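Peptidoglycan hydrolase FlgJ (Sphingomonas sp. A1, PDB 3VWO) probably cleaves glycosyl bonds of the periplasmic peptidoglycan layer with this C-terminal glycoside hydrolase family 73 domain, so that the flagellar rod can be assembled. Local coordinates at residues A[54-59]-A[70-75]; A[38-43]-A[89-94]; A[123-128]-A[134-139]; A[7-12]-A[21-26]. All coordinates share one frame; numbering follows the deposited sequence.

Contact 1 (A[54-59]-A[70-75]); sequences NIKAGS and TVEYEN
K56 and E72 meet through a salt bridge: the ammonium NZ of K56 lies 2.5 Å from OE2 of E72, short enough for such a pair that the exact length deserves caution. The two side chains approach from opposite directions, and NZ sits almost straight out beyond the CD–OE2 bond of E72. CE of K56 follows at 3.2 Å from the same OE2, so the lysine end rather than its middle does the touching. The chain of K56 bends twice to get there, at chi3 (-102°) and chi4 (-72°), whereas E72 runs out extended beyond CG, with chi2 at 175°. The other carboxylate oxygen of E72, OE1, forms a second salt bridge with R81, so the carboxylate is held between two cations. With a methionine in place of K56, OE2 of E72 would probably be left without its charged mate, and this side-chain tie to strand 65-74 would be lost.

Backbone pairing places both partners. E72 lies on strand 65-74 of the two-stranded antiparallel hairpin 65-74/77-86, in a domain of the lysozyme clan, and K56 lies in the loop before it. Strand 77-86 bonds to both segments: K79 and R81 pair with E72 and T70, while R84 and R86 pair with A57 and I55.

Other neighbours are looser. T70 OG1 stays at 4.5 Å from NZ of K56, and the K56 side chain also touches F85 of strand 77-86. A bound HEPES molecule comes within about 4 Å of the K56 side chain.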
# COMPACT_ATOMS: atom_id res chain seq x y z
N ASN A 54 2.14 4.23 1.50
CA ASN A 54 2.24 5.17 2.62
C ASN A 54 3.18 4.68 3.73
O ASN A 54 2.86 4.76 4.92
CB ASN A 54 0.85 5.50 3.18
CG ASN A 54 0.07 6.43 2.26
OD1 ASN A 54 0.62 7.39 1.72
ND2 ASN A 54 -1.21 6.14 2.07
N ILE A 55 4.34 4.18 3.32
CA ILE A 55 5.32 3.64 4.25
C ILE A 55 6.20 4.76 4.81
O ILE A 55 6.89 5.46 4.06
CB ILE A 55 6.24 2.64 3.55
CG1 ILE A 55 5.41 1.57 2.84
CG2 ILE A 55 7.19 1.99 4.57
CD1 ILE A 55 4.51 0.80 3.75
N LYS A 56 6.16 4.94 6.12
CA LYS A 56 6.98 5.97 6.76
C LYS A 56 8.45 5.57 6.75
O LYS A 56 8.78 4.40 6.61
CB LYS A 56 6.51 6.22 8.19
CG LYS A 56 5.18 6.96 8.29
CD LYS A 56 4.92 7.41 9.72
CE LYS A 56 3.92 6.51 10.41
NZ LYS A 56 2.55 6.72 9.86
N ALA A 57 9.33 6.55 6.90
CA ALA A 57 10.74 6.23 7.02
C ALA A 57 10.95 5.51 8.35
O ALA A 57 10.35 5.87 9.37
CB ALA A 57 11.58 7.51 6.97
N GLY A 58 11.80 4.48 8.34
CA GLY A 58 12.26 3.93 9.60
C GLY A 58 13.27 4.90 10.19
O GLY A 58 13.65 5.87 9.53
N SER A 59 13.72 4.66 11.41
CA SER A 59 14.69 5.55 12.04
C SER A 59 16.01 5.61 11.28
O SER A 59 16.65 6.66 11.22
CB SER A 59 14.92 5.16 13.51
OG SER A 59 15.40 3.84 13.61
N THR A 70 -0.22 13.27 7.80
CA THR A 70 -0.79 11.93 7.90
C THR A 70 -1.78 11.83 9.06
O THR A 70 -1.62 12.48 10.09
CB THR A 70 0.31 10.86 8.04
OG1 THR A 70 -0.27 9.56 7.86
CG2 THR A 70 0.97 10.96 9.40
N VAL A 71 -2.80 11.00 8.87
CA VAL A 71 -3.84 10.80 9.86
C VAL A 71 -3.71 9.42 10.49
O VAL A 71 -3.60 8.42 9.78
CB VAL A 71 -5.24 10.91 9.23
CG1 VAL A 71 -6.32 10.70 10.29
CG2 VAL A 71 -5.41 12.27 8.55
N GLU A 72 -3.70 9.37 11.81
CA GLU A 72 -3.57 8.10 12.52
C GLU A 72 -4.58 8.03 13.65
O GLU A 72 -5.02 9.05 14.16
CB GLU A 72 -2.14 7.94 13.06
CG GLU A 72 -1.07 7.95 11.97
CD GLU A 72 0.34 7.92 12.53
OE1 GLU A 72 0.49 7.97 13.77
OE2 GLU A 72 1.29 7.84 11.73
N TYR A 73 -4.97 6.81 14.02
CA TYR A 73 -5.93 6.65 15.10
C TYR A 73 -5.29 5.93 16.28
O TYR A 73 -4.62 4.91 16.11
CB TYR A 73 -7.19 5.92 14.61
CG TYR A 73 -7.90 6.67 13.51
CD1 TYR A 73 -8.85 7.63 13.79
CD2 TYR A 73 -7.58 6.43 12.17
CE1 TYR A 73 -9.49 8.33 12.78
CE2 TYR A 73 -8.22 7.12 11.16
CZ TYR A 73 -9.17 8.07 11.46
OH TYR A 73 -9.79 8.76 10.45
N GLU A 74 -5.46 6.51 17.46
CA GLU A 74 -4.99 5.90 18.69
C GLU A 74 -6.17 5.93 19.65
O GLU A 74 -6.62 7.00 20.04
CB GLU A 74 -3.81 6.69 19.26
CG GLU A 74 -3.11 7.59 18.25
CD GLU A 74 -1.65 7.24 18.04
OE1 GLU A 74 -0.79 7.88 18.68
OE2 GLU A 74 -1.36 6.33 17.24
N ASN A 75 -6.66 4.75 20.02
CA ASN A 75 -7.93 4.62 20.73
C ASN A 75 -9.04 5.22 19.86
O ASN A 75 -9.00 5.11 18.63
CB ASN A 75 -7.87 5.28 22.12
CG ASN A 75 -8.96 4.79 23.06
OD1 ASN A 75 -9.87 5.54 23.41
ND2 ASN A 75 -8.87 3.52 23.46

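Contact 2 (A[38-43]-A[89-94]); sequences KSQIRN and DSYEQA
At the start of helix 91-104, Y91 reaches out from the first turn and presents its hydroxyl to Q40, in the loop that follows helix 23-34. NE2 of Q40 gives a hydrogen bond to OH of Y91 over 2.8 Å. The bond is bent, with 136° at the hydrogen, although the hydroxyl lies close to the plane of the amide. NE2 of Q40 approaches the ring of Y91 at its edge, near the ring plane; amide and ring are turned 39° against each other. CG of Y91 lies anti to its carbonyl carbon, which sends the ring out from the helix start to Q40. The backbones stay well apart, Q40 CA and Y91 CA being 11.5 Å from each other, so the contact depends on two long side chains. Q40 sends OE1 the other way, into a weak hydrogen bond with the backbone N of Y50. A phenylalanine in place of Y91 removes the hydroxyl acceptor, and the Q40 amide is likely to be less firmly fixed in its rotation.

The helix start that carries the ring is itself well fixed. S90 is the N-cap: its OG accepts from Q93 N at 3.0 Å, nearly straight at 166°. The side chain of Q93 makes a further bond, OE1 taking the N-H of D89 at 2.8 Å from above its carbonyl plane. D89 in turn makes a salt bridge with K64.

Around the pair, Y50 meets the Y91 ring edge-to-face and P48 touches Q40. Next to Q40, I41 packs on V66 and A68 of strand 65-74; on the helical side, Y91 lies against A7, and E92 against Q11, of helix 2-19.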
# COMPACT_ATOMS: atom_id res chain seq x y z
N LYS A 38 -4.99 9.36 -6.69
CA LYS A 38 -5.35 10.78 -6.55
C LYS A 38 -4.74 11.43 -5.32
O LYS A 38 -4.64 12.65 -5.24
CB LYS A 38 -6.87 10.95 -6.52
CG LYS A 38 -7.59 10.38 -7.73
CD LYS A 38 -6.91 10.78 -9.02
CE LYS A 38 -7.47 10.02 -10.22
NZ LYS A 38 -6.80 10.41 -11.49
N SER A 39 -4.35 10.61 -4.34
CA SER A 39 -3.80 11.14 -3.09
C SER A 39 -2.43 10.56 -2.75
O SER A 39 -2.06 10.44 -1.59
CB SER A 39 -4.76 10.89 -1.93
OG SER A 39 -6.03 11.46 -2.20
N GLN A 40 -1.67 10.19 -3.77
CA GLN A 40 -0.33 9.70 -3.52
C GLN A 40 0.56 10.86 -3.06
O GLN A 40 0.47 11.98 -3.57
CB GLN A 40 0.25 8.99 -4.74
CG GLN A 40 1.08 9.86 -5.66
CD GLN A 40 2.13 9.06 -6.40
OE1 GLN A 40 3.25 8.88 -5.92
NE2 GLN A 40 1.77 8.56 -7.58
N ILE A 41 1.39 10.59 -2.05
CA ILE A 41 2.25 11.61 -1.49
C ILE A 41 3.19 12.13 -2.57
O ILE A 41 3.75 11.37 -3.35
CB ILE A 41 3.04 11.06 -0.28
CG1 ILE A 41 2.11 10.90 0.92
CG2 ILE A 41 4.21 11.96 0.07
CD1 ILE A 41 2.73 10.15 2.08
N ARG A 42 3.33 13.45 -2.63
CA ARG A 42 4.21 14.07 -3.60
C ARG A 42 5.19 15.00 -2.91
O ARG A 42 4.91 15.51 -1.83
CB ARG A 42 3.40 14.85 -4.64
CG ARG A 42 2.58 13.95 -5.56
CD ARG A 42 1.79 14.75 -6.58
NE ARG A 42 0.94 13.87 -7.38
CZ ARG A 42 1.29 13.36 -8.55
NH1 ARG A 42 0.44 12.56 -9.20
NH2 ARG A 42 2.47 13.63 -9.08
N ASN A 43 6.35 15.19 -3.53
CA ASN A 43 7.32 16.18 -3.06
C ASN A 43 6.74 17.59 -3.04
O ASN A 43 5.59 17.82 -3.43
CB ASN A 43 8.58 16.16 -3.93
CG ASN A 43 9.42 14.91 -3.73
OD1 ASN A 43 9.24 13.91 -4.42
ND2 ASN A 43 10.35 14.97 -2.78
N ASP A 89 12.50 6.04 -6.48
CA ASP A 89 12.83 6.40 -7.86
C ASP A 89 11.76 5.93 -8.85
O ASP A 89 11.72 6.41 -9.99
CB ASP A 89 14.17 5.79 -8.27
CG ASP A 89 15.34 6.36 -7.49
OD1 ASP A 89 15.18 7.44 -6.89
OD2 ASP A 89 16.42 5.74 -7.48
N SER A 90 10.93 4.98 -8.44
CA SER A 90 9.97 4.36 -9.36
C SER A 90 8.94 3.55 -8.59
O SER A 90 9.16 3.18 -7.44
CB SER A 90 10.71 3.42 -10.31
OG SER A 90 11.14 2.26 -9.63
N TYR A 91 7.82 3.25 -9.25
CA TYR A 91 6.84 2.33 -8.67
C TYR A 91 7.46 0.97 -8.37
O TYR A 91 7.13 0.34 -7.37
CB TYR A 91 5.62 2.18 -9.58
CG TYR A 91 4.73 3.40 -9.61
CD1 TYR A 91 4.40 4.07 -8.44
CD2 TYR A 91 4.26 3.92 -10.81
CE1 TYR A 91 3.60 5.20 -8.46
CE2 TYR A 91 3.46 5.05 -10.84
CZ TYR A 91 3.13 5.69 -9.66
OH TYR A 91 2.33 6.81 -9.68
N GLU A 92 8.38 0.52 -9.24
CA GLU A 92 9.08 -0.74 -9.02
C GLU A 92 9.79 -0.76 -7.67
O GLU A 92 9.64 -1.71 -6.89
CB GLU A 92 10.09 -1.02 -10.13
CG GLU A 92 10.97 -2.23 -9.87
CD GLU A 92 11.95 -2.51 -11.01
OE1 GLU A 92 11.75 -3.51 -11.73
OE2 GLU A 92 12.92 -1.74 -11.16
N GLN A 93 10.55 0.29 -7.40
CA GLN A 93 11.27 0.41 -6.14
C GLN A 93 10.31 0.43 -4.95
O GLN A 93 10.59 -0.17 -3.91
CB GLN A 93 12.14 1.67 -6.16
CG GLN A 93 13.18 1.72 -5.07
CD GLN A 93 14.20 2.81 -5.32
OE1 GLN A 93 13.92 3.99 -5.15
NE2 GLN A 93 15.40 2.41 -5.73
N ALA A 94 9.17 1.11 -5.12
CA ALA A 94 8.16 1.18 -4.07
C ALA A 94 7.58 -0.21 -3.75
O ALA A 94 7.48 -0.61 -2.59
CB ALA A 94 7.04 2.11 -4.49

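Contact 3 (A[123-128]-A[134-139]); sequences ALQEGG and SYADKL
The amide of Q125 and the ring of Y135 stand steeply to each other, their planes 72° apart, and the amide comes up obliquely at the CB end of the tyrosine. NE2 of Q125 lies 3.3 Å from Y135 CB, and donates to the carbonyl O of D132 in the intervening loop. OE1 takes the N-H of A136 at 2.9 Å; this donor stands well above the carbonyl plane, 60° out of it, rather than on a lone pair. CG of Q125 runs anti to the backbone N (chi1 177°), which carries the chain toward helix 135-143, and a bend at chi2 brings the amide to the backbone of A136.

Helices 117-127 and 135-143 form a helical hairpin; where they meet, the axes of 123-127 and 135-139 run nearly antiparallel, 9.2 Å apart at closest approach. G128 ends the first in a Schellman motif. S134, at the N-cap of the second, makes no capping bond with its own side chain, and the glutamine opposite satisfies an amide of that first turn. CB of A136 packs 3.8 Å from CB of Q125.

Deeper in, L124 CD1 meets L139 CD2 at 3.9 Å, the side chains crossing at about a right angle; Q29 and L32 of helix 23-34 cover this side. The Y135 hydroxyl bonds to E33 and Q29, and a bound HEPES lies about 4 Å from the tyrosine side chain.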
# COMPACT_ATOMS: atom_id res chain seq x y z
N ALA A 123 -5.16 -10.43 7.75
CA ALA A 123 -3.80 -10.67 8.21
C ALA A 123 -2.99 -9.38 8.32
O ALA A 123 -2.21 -9.21 9.25
CB ALA A 123 -3.10 -11.69 7.30
N LEU A 124 -3.19 -8.46 7.36
CA LEU A 124 -2.53 -7.16 7.41
C LEU A 124 -3.00 -6.35 8.62
O LEU A 124 -2.19 -5.80 9.37
CB LEU A 124 -2.77 -6.36 6.13
CG LEU A 124 -1.96 -6.78 4.90
CD1 LEU A 124 -2.60 -6.27 3.63
CD2 LEU A 124 -0.52 -6.31 5.01
N GLN A 125 -4.32 -6.28 8.80
CA GLN A 125 -4.90 -5.53 9.90
C GLN A 125 -4.49 -6.10 11.26
O GLN A 125 -4.09 -5.35 12.15
CB GLN A 125 -6.43 -5.50 9.79
CG GLN A 125 -7.12 -4.79 10.94
CD GLN A 125 -8.06 -3.70 10.47
OE1 GLN A 125 -9.15 -3.97 9.96
NE2 GLN A 125 -7.64 -2.44 10.64
N GLU A 126 -4.57 -7.42 11.40
CA GLU A 126 -4.17 -8.08 12.64
C GLU A 126 -2.67 -7.95 12.89
O GLU A 126 -2.21 -8.06 14.03
CB GLU A 126 -4.58 -9.55 12.64
CG GLU A 126 -6.08 -9.78 12.69
CD GLU A 126 -6.44 -11.26 12.78
OE1 GLU A 126 -5.52 -12.09 12.92
OE2 GLU A 126 -7.64 -11.59 12.69
N GLY A 127 -1.91 -7.71 11.83
CA GLY A 127 -0.47 -7.53 11.95
C GLY A 127 -0.11 -6.09 12.31
O GLY A 127 1.03 -5.80 12.65
N GLY A 128 -1.09 -5.20 12.23
CA GLY A 128 -0.90 -3.81 12.60
C GLY A 128 -0.51 -2.90 11.46
O GLY A 128 0.14 -1.87 11.67
N SER A 134 -11.36 -0.17 10.45
CA SER A 134 -12.10 -0.85 9.39
C SER A 134 -11.26 -1.05 8.14
O SER A 134 -11.79 -1.27 7.05
CB SER A 134 -13.38 -0.08 9.06
OG SER A 134 -13.08 1.26 8.73
N TYR A 135 -9.94 -0.97 8.31
CA TYR A 135 -9.00 -1.10 7.19
C TYR A 135 -9.20 -2.39 6.40
O TYR A 135 -9.28 -2.37 5.18
CB TYR A 135 -7.56 -1.03 7.70
CG TYR A 135 -6.53 -0.98 6.61
CD1 TYR A 135 -6.30 0.19 5.90
CD2 TYR A 135 -5.77 -2.10 6.28
CE1 TYR A 135 -5.36 0.26 4.89
CE2 TYR A 135 -4.81 -2.05 5.27
CZ TYR A 135 -4.61 -0.86 4.58
OH TYR A 135 -3.67 -0.79 3.58
N ALA A 136 -9.28 -3.52 7.11
CA ALA A 136 -9.45 -4.82 6.47
C ALA A 136 -10.75 -4.91 5.68
O ALA A 136 -10.78 -5.43 4.57
CB ALA A 136 -9.37 -5.94 7.50
N ASP A 137 -11.84 -4.43 6.28
CA ASP A 137 -13.13 -4.45 5.61
C ASP A 137 -13.07 -3.65 4.31
O ASP A 137 -13.52 -4.11 3.26
CB ASP A 137 -14.22 -3.89 6.52
CG ASP A 137 -15.21 -4.95 6.96
OD1 ASP A 137 -14.89 -5.71 7.90
OD2 ASP A 137 -16.30 -5.02 6.36
N LYS A 138 -12.50 -2.46 4.39
CA LYS A 138 -12.40 -1.59 3.22
C LYS A 138 -11.51 -2.18 2.12
O LYS A 138 -11.86 -2.16 0.94
CB LYS A 138 -11.91 -0.20 3.63
CG LYS A 138 -13.03 0.69 4.17
CD LYS A 138 -12.53 2.06 4.58
CE LYS A 138 -11.78 2.01 5.90
NZ LYS A 138 -11.66 3.36 6.51
N LEU A 139 -10.36 -2.72 2.52
CA LEU A 139 -9.44 -3.34 1.57
C LEU A 139 -10.07 -4.52 0.85
O LEU A 139 -9.96 -4.66 -0.37
CB LEU A 139 -8.14 -3.76 2.27
CG LEU A 139 -7.12 -4.51 1.40
CD1 LEU A 139 -6.85 -3.74 0.11
CD2 LEU A 139 -5.83 -4.72 2.18

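Contact 4 (A[7-12]-A[21-26]); sequences ATWPQA and VPAHFL
A12, whose N-H bonds to T8 O at 2.8 Å within helix 2-19, turns its methyl group toward A23 at the start of helix 23-34. These two helices follow each other through a short connection and pack as consecutive helices of the helical part of this lysozyme-clan domain, at the N-terminal end of the chain. Small residues let the backbones come close: A12 CA and A23 CA are 5.3 Å apart, and A12 CB lies 4.4 Å from A23 CB. Helix 2-19 is kinked here, at P10, which has no N-H, and at Q11, whose N also lacks its bond to the preceding turn.

One turn away, the indole of W9 reaches over A23. CG of W9 stands anti to the backbone N (chi1 -160°), which swings the ring system toward the second helix. A23 CB sits 3.5 Å above the indole plane, displaced toward its rim, with NE1 of W9 the nearest ring atom at 3.7 Å. The indole continues to L152 of helix 146-154, where H24 also packs.

On the inner side, L26 comes against the end of the 7-12 segment. F95 and Y98 of helix 91-104 close this side, F95 on A12 and Y98 on L26, so the apolar patch joins three helices. CB of L26 is 4.3 Å from A12 CB, and further out along the leucine its CD1 reaches the carbonyl O of A12 at 3.8 Å.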
# COMPACT_ATOMS: atom_id res chain seq x y z
N ALA A 7 -0.34 1.59 -14.63
CA ALA A 7 0.99 1.97 -14.17
C ALA A 7 1.52 1.07 -13.06
O ALA A 7 2.73 0.95 -12.86
CB ALA A 7 0.99 3.43 -13.71
N THR A 8 0.62 0.42 -12.33
CA THR A 8 1.04 -0.30 -11.13
C THR A 8 1.07 -1.81 -11.29
O THR A 8 1.91 -2.48 -10.69
CB THR A 8 0.19 0.09 -9.90
OG1 THR A 8 -1.19 -0.22 -10.16
CG2 THR A 8 0.33 1.58 -9.62
N TRP A 9 0.18 -2.35 -12.12
CA TRP A 9 0.06 -3.82 -12.22
C TRP A 9 1.37 -4.57 -12.53
O TRP A 9 1.68 -5.56 -11.86
CB TRP A 9 -1.06 -4.25 -13.18
CG TRP A 9 -1.52 -5.68 -12.93
CD1 TRP A 9 -2.54 -6.08 -12.12
CD2 TRP A 9 -0.97 -6.87 -13.49
NE1 TRP A 9 -2.66 -7.45 -12.14
CE2 TRP A 9 -1.70 -7.96 -12.98
CE3 TRP A 9 0.08 -7.13 -14.39
CZ2 TRP A 9 -1.42 -9.28 -13.32
CZ3 TRP A 9 0.35 -8.44 -14.73
CH2 TRP A 9 -0.39 -9.50 -14.20
N PRO A 10 2.14 -4.11 -13.54
CA PRO A 10 3.41 -4.80 -13.81
C PRO A 10 4.34 -4.88 -12.60
O PRO A 10 4.86 -5.95 -12.29
CB PRO A 10 4.05 -3.93 -14.89
CG PRO A 10 2.90 -3.34 -15.60
CD PRO A 10 1.86 -3.08 -14.55
N GLN A 11 4.53 -3.75 -11.91
CA GLN A 11 5.37 -3.73 -10.71
C GLN A 11 4.73 -4.47 -9.55
O GLN A 11 5.42 -5.01 -8.68
CB GLN A 11 5.69 -2.29 -10.32
CG GLN A 11 6.55 -1.53 -11.32
CD GLN A 11 5.79 -1.09 -12.56
OE1 GLN A 11 4.56 -1.10 -12.58
NE2 GLN A 11 6.52 -0.69 -13.59
N ALA A 12 3.40 -4.51 -9.52
CA ALA A 12 2.70 -5.24 -8.49
C ALA A 12 2.96 -6.73 -8.67
O ALA A 12 3.15 -7.47 -7.70
CB ALA A 12 1.22 -4.95 -8.54
N VAL A 21 1.03 -13.79 -3.21
CA VAL A 21 -0.32 -13.27 -3.28
C VAL A 21 -0.60 -12.79 -4.71
O VAL A 21 0.34 -12.48 -5.44
CB VAL A 21 -0.52 -12.08 -2.29
CG1 VAL A 21 -0.21 -12.53 -0.87
CG2 VAL A 21 0.36 -10.90 -2.68
N PRO A 22 -1.87 -12.76 -5.12
CA PRO A 22 -2.22 -12.27 -6.45
C PRO A 22 -1.84 -10.80 -6.60
O PRO A 22 -1.96 -10.05 -5.63
CB PRO A 22 -3.74 -12.42 -6.49
CG PRO A 22 -4.02 -13.55 -5.53
CD PRO A 22 -3.04 -13.34 -4.42
N ALA A 23 -1.39 -10.42 -7.79
CA ALA A 23 -0.93 -9.05 -8.04
C ALA A 23 -2.01 -8.03 -7.72
O ALA A 23 -1.73 -6.94 -7.20
CB ALA A 23 -0.49 -8.91 -9.49
N HIS A 24 -3.26 -8.37 -8.03
CA HIS A 24 -4.32 -7.38 -7.87
C HIS A 24 -4.62 -7.07 -6.40
O HIS A 24 -5.24 -6.06 -6.11
CB HIS A 24 -5.59 -7.77 -8.65
CG HIS A 24 -6.35 -8.91 -8.05
ND1 HIS A 24 -5.92 -10.22 -8.14
CD2 HIS A 24 -7.54 -8.95 -7.40
CE1 HIS A 24 -6.80 -11.01 -7.54
NE2 HIS A 24 -7.79 -10.26 -7.09
N PHE A 25 -4.15 -7.91 -5.48
CA PHE A 25 -4.27 -7.62 -4.06
C PHE A 25 -3.43 -6.41 -3.72
O PHE A 25 -3.83 -5.54 -2.95
CB PHE A 25 -3.77 -8.78 -3.19
CG PHE A 25 -4.74 -9.94 -3.09
CD1 PHE A 25 -5.76 -10.12 -4.01
CD2 PHE A 25 -4.62 -10.84 -2.05
CE1 PHE A 25 -6.64 -11.20 -3.90
CE2 PHE A 25 -5.49 -11.93 -1.93
CZ PHE A 25 -6.50 -12.10 -2.85
N LEU A 26 -2.23 -6.37 -4.30
CA LEU A 26 -1.32 -5.25 -4.06
C LEU A 26 -1.77 -3.98 -4.80
O LEU A 26 -1.64 -2.86 -4.28
CB LEU A 26 0.10 -5.62 -4.47
CG LEU A 26 0.68 -6.89 -3.83
CD1 LEU A 26 2.18 -6.94 -4.07
CD2 LEU A 26 0.39 -6.93 -2.34

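In the fold
From the N terminus, contact 4 comes first, closing the short turn between helices 2-19 and 23-34. The chain then leaves helix 23-34 for the long loop and hairpin: contact 2 closes it with 38-43 against 89-94, at the start of helix 91-104, and contact 1 falls within that span, tying the loop to strand 65-74. The two touch, I41 CD1 lying 3.5 Å from N54 OD1. Contact 2 also touches contact 4, so the start of helix 91-104 leans on helix 2-19. Contact 3 comes last, in series, closing the turn between helices 117-127 and 135-143, about 22 Å from contact 2, centre to centre, across the chain's middle.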